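PDB 3I0O: spectinomycin phosphotransferase from Legionella pneumophila serogroup 1, which probably transfers a phosphate group from a nucleotide, with the help of a bound metal ion, to the antibiotic spectinomycin. Local coordinates for residues E152-F157 / E287-Y292; D168-A173 / Q304-S309; K175-Q180 / Y312-F317. All coordinates share one frame; numbering follows the deposited sequence.

How the interactions relate
Interaction 1 is the most deeply buried of the three: helix 149-158 meets helix 274-298 through aliphatic side chains and one phenylalanine. Interactions 2 and 3 both join helix 169-180 to helix 306-315, at successive points. Near the start of these two helices, interaction 2 lies at the surface and relies on a salt bridge; toward their ends, the partly buried interaction 3 is an aromatic cluster. Interactions 1 and 3 interlock where Ile289 meets Phe313 and Met316, and both have one segment reaching spectinomycin, 287-292 by hydrogen bonds and 312-317 by a tyrosine face. Interaction 2 touches interaction 1 through Tyr292 and Ser309 but lies away from the drug.

Interaction 1 (E152-F157 / E287-Y292); sequences EIVRSF and EDIAVY. With SMI (spectinomycin), chain C.
This is a helix-helix packing contact directly behind the spectinomycin site of an aminoglycoside phosphotransferase-type fold: Val154, Ile153 and Phe157 of helix 149-158 lie against Ala290 and Ile289 of helix 274-298. The local axes come within 8.7 Å and cross at 55°. Ala290 suits the crossing point because its methyl lets the backbones approach, with its CA only 5.1 Å from the CA of Val154. Its CB touches two branched side chains, 3.6 Å from Val154 CG2 and 3.8 Å from Ile153 CG2. The second Val154 branch, CG1, set anti to the backbone N (chi1 176°), meets Ile289 CG2, and the two side chains cross at about a right angle. Phe157 brings the rim of its ring to the backbone of the other helix, placing CZ 3.5 Å from Ala290 O, which lies in the ring plane. Over the centre of one face of this ring sits the carbonyl oxygen of Ile153, which also accepts a hydrogen bond from Ser156 OG.

From the same turns of helix 274-298, two polar residues reach the antibiotic. Asp288 spreads its carboxylate between two groups, OD1 accepting from N8 of spectinomycin at 2.8 Å and OD2 from O5 at 2.7 Å. Tyr292 OH accepts a further bond from N8, so two residues one turn apart grip the same amine.

Helix 182-198 flanks the contact, with Ile185 and Val189 against Val154 and Leu188 against Ile289, while helix 306-315 adjoins Ile289 and Tyr292 through Phe313.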
loop_
_atom_site.group_PDB
_atom_site.type_symbol
_atom_site.label_atom_id
_atom_site.label_comp_id
_atom_site.label_asym_id
_atom_site.label_seq_id
_atom_site.Cartn_x
_atom_site.Cartn_y
_atom_site.Cartn_z
ATOM N N GLU A 152 -15.555 -3.555 13.169
ATOM C CA GLU A 152 -16.240 -4.685 13.786
ATOM C C GLU A 152 -15.254 -5.780 14.171
ATOM O O GLU A 152 -15.334 -6.358 15.262
ATOM C CB GLU A 152 -17.277 -5.256 12.823
ATOM C CG GLU A 152 -18.533 -4.417 12.698
ATOM C CD GLU A 152 -19.421 -4.851 11.533
ATOM O OE1 GLU A 152 -19.586 -6.078 11.327
ATOM O OE2 GLU A 152 -19.963 -3.962 10.832
ATOM N N ILE A 153 -14.327 -6.075 13.267
ATOM C CA ILE A 153 -13.321 -7.093 13.527
ATOM C C ILE A 153 -12.468 -6.737 14.750
ATOM O O ILE A 153 -12.219 -7.587 15.607
ATOM C CB ILE A 153 -12.424 -7.305 12.279
ATOM C CG1 ILE A 153 -13.231 -8.024 11.193
ATOM C CG2 ILE A 153 -11.190 -8.117 12.636
ATOM C CD1 ILE A 153 -12.532 -8.134 9.852
ATOM N N VAL A 154 -12.031 -5.486 14.847
ATOM C CA VAL A 154 -11.216 -5.077 15.989
ATOM C C VAL A 154 -12.039 -5.194 17.271
ATOM O O VAL A 154 -11.521 -5.584 18.319
ATOM C CB VAL A 154 -10.703 -3.629 15.829
ATOM C CG1 VAL A 154 -9.939 -3.196 17.075
ATOM C CG2 VAL A 154 -9.793 -3.543 14.606
ATOM N N ARG A 155 -13.326 -4.863 17.183
ATOM C CA ARG A 155 -14.204 -4.969 18.342
ATOM C C ARG A 155 -14.359 -6.435 18.737
ATOM O O ARG A 155 -14.420 -6.762 19.925
ATOM C CB ARG A 155 -15.567 -4.337 18.045
ATOM C CG ARG A 155 -15.571 -2.851 18.303
ATOM C CD ARG A 155 -16.841 -2.196 17.845
ATOM N NE ARG A 155 -16.861 -0.792 18.218
ATOM C CZ ARG A 155 -17.254 0.185 17.411
ATOM N NH1 ARG A 155 -17.658 -0.098 16.173
ATOM N NH2 ARG A 155 -17.247 1.445 17.840
ATOM N N SER A 156 -14.393 -7.322 17.747
ATOM C CA SER A 156 -14.522 -8.740 18.043
ATOM C C SER A 156 -13.279 -9.207 18.800
ATOM O O SER A 156 -13.235 -10.333 19.290
ATOM C CB SER A 156 -14.680 -9.560 16.757
ATOM O OG SER A 156 -13.426 -9.912 16.197
ATOM N N PHE A 157 -12.270 -8.344 18.885
ATOM C CA PHE A 157 -11.040 -8.680 19.598
ATOM C C PHE A 157 -11.192 -8.342 21.077
ATOM O O PHE A 157 -10.688 -9.063 21.941
ATOM C CB PHE A 157 -9.832 -7.887 19.066
ATOM C CG PHE A 157 -9.395 -8.254 17.670
ATOM C CD1 PHE A 157 -9.666 -9.510 17.128
ATOM C CD2 PHE A 157 -8.645 -7.349 16.915
ATOM C CE1 PHE A 157 -9.194 -9.861 15.857
ATOM C CE2 PHE A 157 -8.168 -7.691 15.645
ATOM C CZ PHE A 157 -8.442 -8.948 15.118
ATOM N N GLU A 287 -7.608 -0.772 10.436
ATOM C CA GLU A 287 -7.467 -1.876 9.494
ATOM C C GLU A 287 -6.222 -2.697 9.839
ATOM O O GLU A 287 -6.273 -3.937 9.886
ATOM C CB GLU A 287 -7.373 -1.358 8.046
ATOM C CG GLU A 287 -7.424 -2.473 6.980
ATOM C CD GLU A 287 -7.530 -1.955 5.540
ATOM O OE1 GLU A 287 -8.337 -1.036 5.281
ATOM O OE2 GLU A 287 -6.820 -2.481 4.656
ATOM N N ASP A 288 -5.104 -2.017 10.080
ATOM C CA ASP A 288 -3.886 -2.734 10.414
ATOM C C ASP A 288 -4.062 -3.510 11.706
ATOM O O ASP A 288 -3.632 -4.657 11.802
ATOM C CB ASP A 288 -2.691 -1.787 10.510
ATOM C CG ASP A 288 -2.040 -1.528 9.152
ATOM O OD1 ASP A 288 -2.423 -2.190 8.156
ATOM O OD2 ASP A 288 -1.139 -0.668 9.083
ATOM N N ILE A 289 -4.711 -2.902 12.695
ATOM C CA ILE A 289 -4.937 -3.595 13.966
ATOM C C ILE A 289 -5.736 -4.875 13.697
ATOM O O ILE A 289 -5.416 -5.935 14.231
ATOM C CB ILE A 289 -5.711 -2.699 14.977
ATOM C CG1 ILE A 289 -4.808 -1.581 15.481
ATOM C CG2 ILE A 289 -6.184 -3.521 16.163
ATOM C CD1 ILE A 289 -5.554 -0.488 16.208
ATOM N N ALA A 290 -6.759 -4.764 12.852
ATOM C CA ALA A 290 -7.610 -5.893 12.484
ATOM C C ALA A 290 -6.864 -6.992 11.711
ATOM O O ALA A 290 -7.062 -8.181 11.965
ATOM C CB ALA A 290 -8.798 -5.393 11.654
ATOM N N VAL A 291 -6.016 -6.611 10.763
ATOM C CA VAL A 291 -5.277 -7.614 10.007
ATOM C C VAL A 291 -4.202 -8.283 10.867
ATOM O O VAL A 291 -4.071 -9.503 10.857
ATOM C CB VAL A 291 -4.626 -7.005 8.743
ATOM C CG1 VAL A 291 -3.650 -8.008 8.123
ATOM C CG2 VAL A 291 -5.716 -6.625 7.730
ATOM N N TYR A 292 -3.432 -7.489 11.606
ATOM C CA TYR A 292 -2.393 -8.046 12.468
ATOM C C TYR A 292 -3.036 -8.820 13.610
ATOM O O TYR A 292 -2.552 -9.879 14.004
ATOM C CB TYR A 292 -1.509 -6.930 13.016
ATOM C CG TYR A 292 -0.712 -6.233 11.939
ATOM C CD1 TYR A 292 -0.386 -4.883 12.049
ATOM C CD2 TYR A 292 -0.312 -6.919 10.791
ATOM C CE1 TYR A 292 0.307 -4.229 11.043
ATOM C CE2 TYR A 292 0.387 -6.280 9.777
ATOM C CZ TYR A 292 0.688 -4.932 9.911
ATOM O OH TYR A 292 1.358 -4.289 8.908
HETATM O O1 SMI C . 3.636 -1.226 5.472
HETATM C C2 SMI C . 4.600 -1.318 6.554
HETATM C C2M SMI C . 5.730 -2.245 6.122
HETATM C C3 SMI C . 3.904 -1.859 7.858
HETATM C C4 SMI C . 2.799 -0.880 8.169
HETATM C C5 SMI C . 1.860 -0.997 6.987
HETATM O O5 SMI C . 0.773 -0.111 7.267
HETATM C C6 SMI C . 2.512 -0.357 5.791
HETATM O O1B SMI C . 1.340 -2.304 6.775
HETATM O O2B SMI C . 1.750 -0.499 4.576
HETATM C C7 SMI C . 0.449 -2.276 5.686
HETATM C C8 SMI C . -0.150 -3.683 5.503
HETATM N N8 SMI C . -0.827 -4.018 6.775
HETATM C C8M SMI C . -1.425 -5.356 6.717
HETATM C C9 SMI C . -1.165 -3.623 4.316
HETATM O O9 SMI C . -2.200 -2.672 4.623
HETATM C C10 SMI C . -0.432 -3.175 3.012
HETATM N N10 SMI C . -1.292 -3.068 1.947
HETATM C C1M SMI C . -1.958 -4.333 1.607
HETATM C C11 SMI C . 0.210 -1.810 3.248
HETATM O O11 SMI C . 0.891 -1.432 2.073
HETATM C C12 SMI C . 1.189 -1.836 4.408
HETATM O O4A SMI C . 2.062 -1.166 9.363
HETATM O O4B SMI C . 3.577 0.231 8.390
#

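Interaction 2 (D168-A173 / Q304-S309); sequences DKLTAA and QSRLES
Arg306, near the start of helix 306-315, reaches across to Asp168 and Leu170 at the beginning of helix 169-180, and these residues carry most of the contact. Its long side chain bends at chi3 (79°), and the guanidinium meets the carboxylate of Asp168 from the opposite direction. NH2 gives a hydrogen bond of 2.8 Å to Asp168 OD1, on the syn side of that oxygen, while NH1 makes a weak one of 3.5 Å to OD2. The planes of the two groups are 29° apart, a twisted rather than flat pairing. Leu170 packs on one guanidinium face with CD1, 3.9 Å above its centre. The same CD1 lies 4.3 Å from CD1 of Leu307.

Asp168 OD1 has further work within its own segment. It accepts from Thr171 N at 3.2 Å, nearly straight at 170° but from above the carboxylate plane, and from Thr171 OG1. Aspartate suits this place because a short acid at the N-cap can take a backbone amide of the first turn and an arginine on one oxygen. Leu170 and Arg306 both also touch Leu296 of helix 274-298. Asp168 thus forms a classic helix N-cap, tied by a salt bridge to the first turn of a second helix.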
loop_
_atom_site.group_PDB
_atom_site.type_symbol
_atom_site.label_atom_id
_atom_site.label_comp_id
_atom_site.label_asym_id
_atom_site.label_seq_id
_atom_site.Cartn_x
_atom_site.Cartn_y
_atom_site.Cartn_z
ATOM N N ASP A 168 0.933 -19.586 23.007
ATOM C CA ASP A 168 2.379 -19.720 23.141
ATOM C C ASP A 168 2.909 -18.346 23.566
ATOM O O ASP A 168 2.120 -17.446 23.838
ATOM C CB ASP A 168 3.008 -20.193 21.816
ATOM C CG ASP A 168 2.938 -19.148 20.710
ATOM O OD1 ASP A 168 1.989 -18.338 20.701
ATOM O OD2 ASP A 168 3.833 -19.153 19.833
ATOM N N LYS A 169 4.223 -18.178 23.638
ATOM C CA LYS A 169 4.797 -16.896 24.055
ATOM C C LYS A 169 4.321 -15.699 23.229
ATOM O O LYS A 169 3.961 -14.653 23.777
ATOM C CB LYS A 169 6.323 -16.949 23.990
ATOM C CG LYS A 169 7.026 -17.189 25.308
ATOM C CD LYS A 169 6.918 -18.619 25.771
ATOM C CE LYS A 169 7.816 -18.839 26.972
ATOM N NZ LYS A 169 7.644 -20.193 27.549
ATOM N N LEU A 170 4.334 -15.858 21.908
ATOM C CA LEU A 170 3.937 -14.789 20.999
ATOM C C LEU A 170 2.518 -14.300 21.245
ATOM O O LEU A 170 2.288 -13.104 21.437
ATOM C CB LEU A 170 4.070 -15.250 19.545
ATOM C CG LEU A 170 4.848 -14.306 18.624
ATOM C CD1 LEU A 170 4.694 -14.760 17.188
ATOM C CD2 LEU A 170 4.342 -12.886 18.777
ATOM N N THR A 171 1.566 -15.227 21.236
ATOM C CA THR A 171 0.168 -14.881 21.450
ATOM C C THR A 171 0.002 -14.103 22.751
ATOM O O THR A 171 -0.709 -13.091 22.800
ATOM C CB THR A 171 -0.711 -16.155 21.488
ATOM O OG1 THR A 171 -0.643 -16.823 20.216
ATOM C CG2 THR A 171 -2.160 -15.798 21.797
ATOM N N ALA A 172 0.681 -14.577 23.794
ATOM C CA ALA A 172 0.633 -13.957 25.112
ATOM C C ALA A 172 1.197 -12.547 25.099
ATOM O O ALA A 172 0.595 -11.631 25.647
ATOM C CB ALA A 172 1.404 -14.803 26.112
ATOM N N ALA A 173 2.361 -12.382 24.482
ATOM C CA ALA A 173 3.005 -11.074 24.402
ATOM C C ALA A 173 2.098 -10.089 23.670
ATOM O O ALA A 173 2.050 -8.906 24.016
ATOM C CB ALA A 173 4.355 -11.193 23.695
ATOM N N GLN A 304 3.831 -17.791 9.351
ATOM C CA GLN A 304 5.232 -17.391 9.407
ATOM C C GLN A 304 5.210 -15.863 9.473
ATOM O O GLN A 304 6.244 -15.204 9.632
ATOM C CB GLN A 304 5.959 -17.863 8.157
ATOM N N SER A 305 3.997 -15.324 9.372
ATOM C CA SER A 305 3.749 -13.890 9.392
ATOM C C SER A 305 3.553 -13.283 10.791
ATOM O O SER A 305 3.783 -12.091 10.983
ATOM C CB SER A 305 2.521 -13.580 8.518
ATOM O OG SER A 305 1.383 -14.328 8.928
ATOM N N ARG A 306 3.127 -14.097 11.754
ATOM C CA ARG A 306 2.887 -13.626 13.120
ATOM C C ARG A 306 4.016 -12.763 13.651
ATOM O O ARG A 306 3.779 -11.728 14.272
ATOM C CB ARG A 306 2.676 -14.805 14.066
ATOM C CG ARG A 306 1.421 -15.585 13.788
ATOM C CD ARG A 306 1.443 -16.906 14.523
ATOM N NE ARG A 306 1.091 -16.780 15.932
ATOM C CZ ARG A 306 1.756 -17.374 16.920
ATOM N NH1 ARG A 306 2.814 -18.129 16.653
ATOM N NH2 ARG A 306 1.354 -17.220 18.174
ATOM N N LEU A 307 5.245 -13.187 13.402
ATOM C CA LEU A 307 6.390 -12.433 13.869
ATOM C C LEU A 307 6.310 -11.005 13.336
ATOM O O LEU A 307 6.359 -10.042 14.103
ATOM C CB LEU A 307 7.675 -13.099 13.398
ATOM C CG LEU A 307 8.860 -12.913 14.339
ATOM C CD1 LEU A 307 8.550 -13.599 15.662
ATOM C CD2 LEU A 307 10.113 -13.504 13.707
ATOM N N GLU A 308 6.185 -10.871 12.018
ATOM C CA GLU A 308 6.076 -9.555 11.394
ATOM C C GLU A 308 4.834 -8.800 11.865
ATOM O O GLU A 308 4.920 -7.634 12.243
ATOM C CB GLU A 308 6.042 -9.675 9.873
ATOM C CG GLU A 308 7.406 -9.709 9.232
ATOM C CD GLU A 308 7.406 -9.032 7.877
ATOM O OE1 GLU A 308 6.667 -9.497 6.978
ATOM O OE2 GLU A 308 8.139 -8.028 7.717
ATOM N N SER A 309 3.683 -9.462 11.833
ATOM C CA SER A 309 2.452 -8.834 12.280
ATOM C C SER A 309 2.610 -8.197 13.661
ATOM O O SER A 309 2.171 -7.071 13.874
ATOM C CB SER A 309 1.320 -9.850 12.327
ATOM O OG SER A 309 1.007 -10.320 11.034
#

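Interaction 3 (K175-Q180 / Y312-F317); sequences KSFFNQ and YFKEMF. With SMI (spectinomycin), chain C.
An aromatic cluster of Phe177, Phe313 and Phe317 joins the end of helix 169-180 to helix 306-315 and the turn after it. Phe177 is its centre. With CG anti to the backbone N (chi1 -176°), its ring reaches across and is met by three residues of the other segment. Over one face lies the aliphatic part of Lys314, whose CG is 3.4 Å from the Phe177 ring centroid and 8° off the ring normal, a CH-pi contact. Lysine suits this position because its methylenes can pack on a ring while the chain, bent at chi3, carries the ammonium away from the apolar surface.

The other two partners stand at the rim of the ring. Phe313 meets it rim to rim, CE2 lying 3.6 Å from Phe177 CD2, with the ring planes 80° apart and neither ring over the other's face. Phe317 completes an offset edge-to-face pair in which the edge of Phe177 is turned toward the face of Phe317, the centroids being 5.5 Å apart. Phenylalanine suits these places because its edge and its face can both pack against other side chains.

In this all-helical corner of the phosphotransferase fold, Phe313 also reaches Phe178, whose CD1 is 4.0 Å from Phe313 CZ. Phe174 adds an edge-to-face partner to Phe313, and Ile185 of helix 182-198 lies against both Phe178 and Phe317. Within the segment 312-317, Met316 CE sits over one face of Phe313, offset toward its rim.

The same segment also reaches the drug pocket. Tyr312 lays a ring face against spectinomycin, C3 of the drug lying 3.8 Å above the ring centre, and Tyr312 OH is 3.7 Å from methyl C2M. A tyrosine ring offers a broad apolar surface to this carbon-rich part of an otherwise polar antibiotic.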
loop_
_atom_site.group_PDB
_atom_site.type_symbol
_atom_site.label_atom_id
_atom_site.label_comp_id
_atom_site.label_asym_id
_atom_site.label_seq_id
_atom_site.Cartn_x
_atom_site.Cartn_y
_atom_site.Cartn_z
ATOM N N LYS A 175 -1.355 -10.294 23.436
ATOM C CA LYS A 175 -2.505 -9.973 24.273
ATOM C C LYS A 175 -2.095 -8.964 25.340
ATOM O O LYS A 175 -2.835 -8.023 25.637
ATOM C CB LYS A 175 -3.062 -11.234 24.930
ATOM C CG LYS A 175 -3.576 -12.253 23.937
ATOM C CD LYS A 175 -4.542 -13.222 24.585
ATOM C CE LYS A 175 -4.994 -14.277 23.582
ATOM N NZ LYS A 175 -6.013 -15.187 24.144
ATOM N N SER A 176 -0.907 -9.163 25.902
ATOM C CA SER A 176 -0.381 -8.272 26.930
ATOM C C SER A 176 -0.243 -6.867 26.360
ATOM O O SER A 176 -0.745 -5.900 26.937
ATOM C CB SER A 176 0.985 -8.781 27.420
ATOM O OG SER A 176 1.648 -7.809 28.213
ATOM N N PHE A 177 0.442 -6.757 25.223
ATOM C CA PHE A 177 0.631 -5.460 24.582
ATOM C C PHE A 177 -0.722 -4.829 24.265
ATOM O O PHE A 177 -0.900 -3.630 24.443
ATOM C CB PHE A 177 1.437 -5.596 23.287
ATOM C CG PHE A 177 1.735 -4.283 22.631
ATOM C CD1 PHE A 177 2.877 -3.570 22.966
ATOM C CD2 PHE A 177 0.844 -3.733 21.712
ATOM C CE1 PHE A 177 3.133 -2.319 22.397
ATOM C CE2 PHE A 177 1.084 -2.490 21.139
ATOM C CZ PHE A 177 2.234 -1.779 21.482
ATOM N N PHE A 178 -1.669 -5.642 23.802
ATOM C CA PHE A 178 -3.006 -5.154 23.464
ATOM C C PHE A 178 -3.639 -4.539 24.701
ATOM O O PHE A 178 -4.178 -3.431 24.646
ATOM C CB PHE A 178 -3.900 -6.297 22.955
ATOM C CG PHE A 178 -5.146 -5.830 22.233
ATOM C CD1 PHE A 178 -5.188 -5.790 20.841
ATOM C CD2 PHE A 178 -6.272 -5.424 22.942
ATOM C CE1 PHE A 178 -6.337 -5.352 20.167
ATOM C CE2 PHE A 178 -7.425 -4.983 22.277
ATOM C CZ PHE A 178 -7.456 -4.949 20.888
ATOM N N ASN A 179 -3.572 -5.267 25.817
ATOM C CA ASN A 179 -4.133 -4.801 27.081
ATOM C C ASN A 179 -3.539 -3.470 27.505
ATOM O O ASN A 179 -4.257 -2.586 27.971
ATOM C CB ASN A 179 -3.883 -5.817 28.191
ATOM C CG ASN A 179 -5.163 -6.346 28.789
ATOM O OD1 ASN A 179 -5.963 -6.979 28.101
ATOM N N GLN A 180 -2.224 -3.331 27.345
ATOM C CA GLN A 180 -1.536 -2.103 27.737
ATOM C C GLN A 180 -1.961 -0.874 26.944
ATOM O O GLN A 180 -1.879 0.250 27.441
ATOM C CB GLN A 180 -0.021 -2.282 27.614
ATOM C CG GLN A 180 0.561 -3.240 28.620
ATOM C CD GLN A 180 2.015 -3.551 28.346
ATOM O OE1 GLN A 180 2.346 -4.202 27.353
ATOM N NE2 GLN A 180 2.897 -3.084 29.227
ATOM N N TYR A 312 5.070 -5.099 13.502
ATOM C CA TYR A 312 4.382 -3.985 12.854
ATOM C C TYR A 312 3.274 -3.420 13.720
ATOM O O TYR A 312 3.077 -2.211 13.790
ATOM C CB TYR A 312 3.814 -4.445 11.515
ATOM C CG TYR A 312 4.874 -4.625 10.460
ATOM C CD1 TYR A 312 4.698 -5.529 9.419
ATOM C CD2 TYR A 312 6.041 -3.859 10.481
ATOM C CE1 TYR A 312 5.657 -5.669 8.413
ATOM C CE2 TYR A 312 7.005 -3.986 9.485
ATOM C CZ TYR A 312 6.805 -4.896 8.453
ATOM O OH TYR A 312 7.745 -5.032 7.455
ATOM N N PHE A 313 2.552 -4.306 14.384
ATOM C CA PHE A 313 1.481 -3.891 15.258
ATOM C C PHE A 313 2.028 -2.907 16.305
ATOM O O PHE A 313 1.559 -1.772 16.406
ATOM C CB PHE A 313 0.871 -5.110 15.948
ATOM C CG PHE A 313 -0.349 -4.790 16.761
ATOM C CD1 PHE A 313 -1.617 -4.891 16.207
ATOM C CD2 PHE A 313 -0.232 -4.382 18.077
ATOM C CE1 PHE A 313 -2.754 -4.591 16.957
ATOM C CE2 PHE A 313 -1.361 -4.081 18.830
ATOM C CZ PHE A 313 -2.622 -4.186 18.270
ATOM N N LYS A 314 3.029 -3.332 17.071
ATOM C CA LYS A 314 3.604 -2.466 18.098
ATOM C C LYS A 314 4.251 -1.214 17.524
ATOM O O LYS A 314 4.187 -0.140 18.126
ATOM C CB LYS A 314 4.636 -3.233 18.925
ATOM C CG LYS A 314 4.046 -4.370 19.745
ATOM C CD LYS A 314 5.100 -5.044 20.601
ATOM C CE LYS A 314 6.218 -5.631 19.756
ATOM N NZ LYS A 314 7.176 -6.419 20.591
ATOM N N GLU A 315 4.872 -1.362 16.358
ATOM C CA GLU A 315 5.552 -0.263 15.674
ATOM C C GLU A 315 4.621 0.950 15.548
ATOM O O GLU A 315 5.053 2.097 15.640
ATOM C CB GLU A 315 6.000 -0.743 14.289
ATOM C CG GLU A 315 7.099 0.067 13.619
ATOM C CD GLU A 315 6.608 0.842 12.397
ATOM O OE1 GLU A 315 5.744 0.306 11.658
ATOM O OE2 GLU A 315 7.100 1.977 12.167
ATOM N N MET A 316 3.334 0.689 15.360
ATOM C CA MET A 316 2.359 1.758 15.211
ATOM C C MET A 316 2.203 2.690 16.419
ATOM O O MET A 316 1.814 3.853 16.265
ATOM C CB MET A 316 0.990 1.164 14.881
ATOM C CG MET A 316 0.991 0.177 13.734
ATOM S SD MET A 316 -0.675 -0.189 13.204
ATOM C CE MET A 316 -1.338 -1.068 14.597
ATOM N N PHE A 317 2.499 2.187 17.615
ATOM C CA PHE A 317 2.340 2.985 18.829
ATOM C C PHE A 317 3.587 3.704 19.302
ATOM O O PHE A 317 3.593 4.275 20.390
ATOM C CB PHE A 317 1.802 2.107 19.963
ATOM C CG PHE A 317 0.466 1.479 19.658
ATOM C CD1 PHE A 317 0.387 0.299 18.915
ATOM C CD2 PHE A 317 -0.717 2.088 20.081
ATOM C CE1 PHE A 317 -0.844 -0.261 18.599
ATOM C CE2 PHE A 317 -1.955 1.537 19.769
ATOM C CZ PHE A 317 -2.019 0.359 19.025
HETATM O O1 SMI C . 3.636 -1.226 5.472
HETATM C C2 SMI C . 4.600 -1.318 6.554
HETATM C C2M SMI C . 5.730 -2.245 6.122
HETATM C C3 SMI C . 3.904 -1.859 7.858
HETATM C C4 SMI C . 2.799 -0.880 8.169
HETATM C C5 SMI C . 1.860 -0.997 6.987
HETATM O O5 SMI C . 0.773 -0.111 7.267
HETATM C C6 SMI C . 2.512 -0.357 5.791
HETATM O O1B SMI C . 1.340 -2.304 6.775
HETATM O O2B SMI C . 1.750 -0.499 4.576
HETATM C C7 SMI C . 0.449 -2.276 5.686
HETATM C C8 SMI C . -0.150 -3.683 5.503
HETATM N N8 SMI C . -0.827 -4.018 6.775
HETATM C C8M SMI C . -1.425 -5.356 6.717
HETATM C C9 SMI C . -1.165 -3.623 4.316
HETATM O O9 SMI C . -2.200 -2.672 4.623
HETATM C C10 SMI C . -0.432 -3.175 3.012
HETATM N N10 SMI C . -1.292 -3.068 1.947
HETATM C C1M SMI C . -1.958 -4.333 1.607
HETATM C C11 SMI C . 0.210 -1.810 3.248
HETATM O O11 SMI C . 0.891 -1.432 2.073
HETATM C C12 SMI C . 1.189 -1.836 4.408
HETATM O O4A SMI C . 2.062 -1.166 9.363
HETATM O O4B SMI C . 3.577 0.231 8.390
#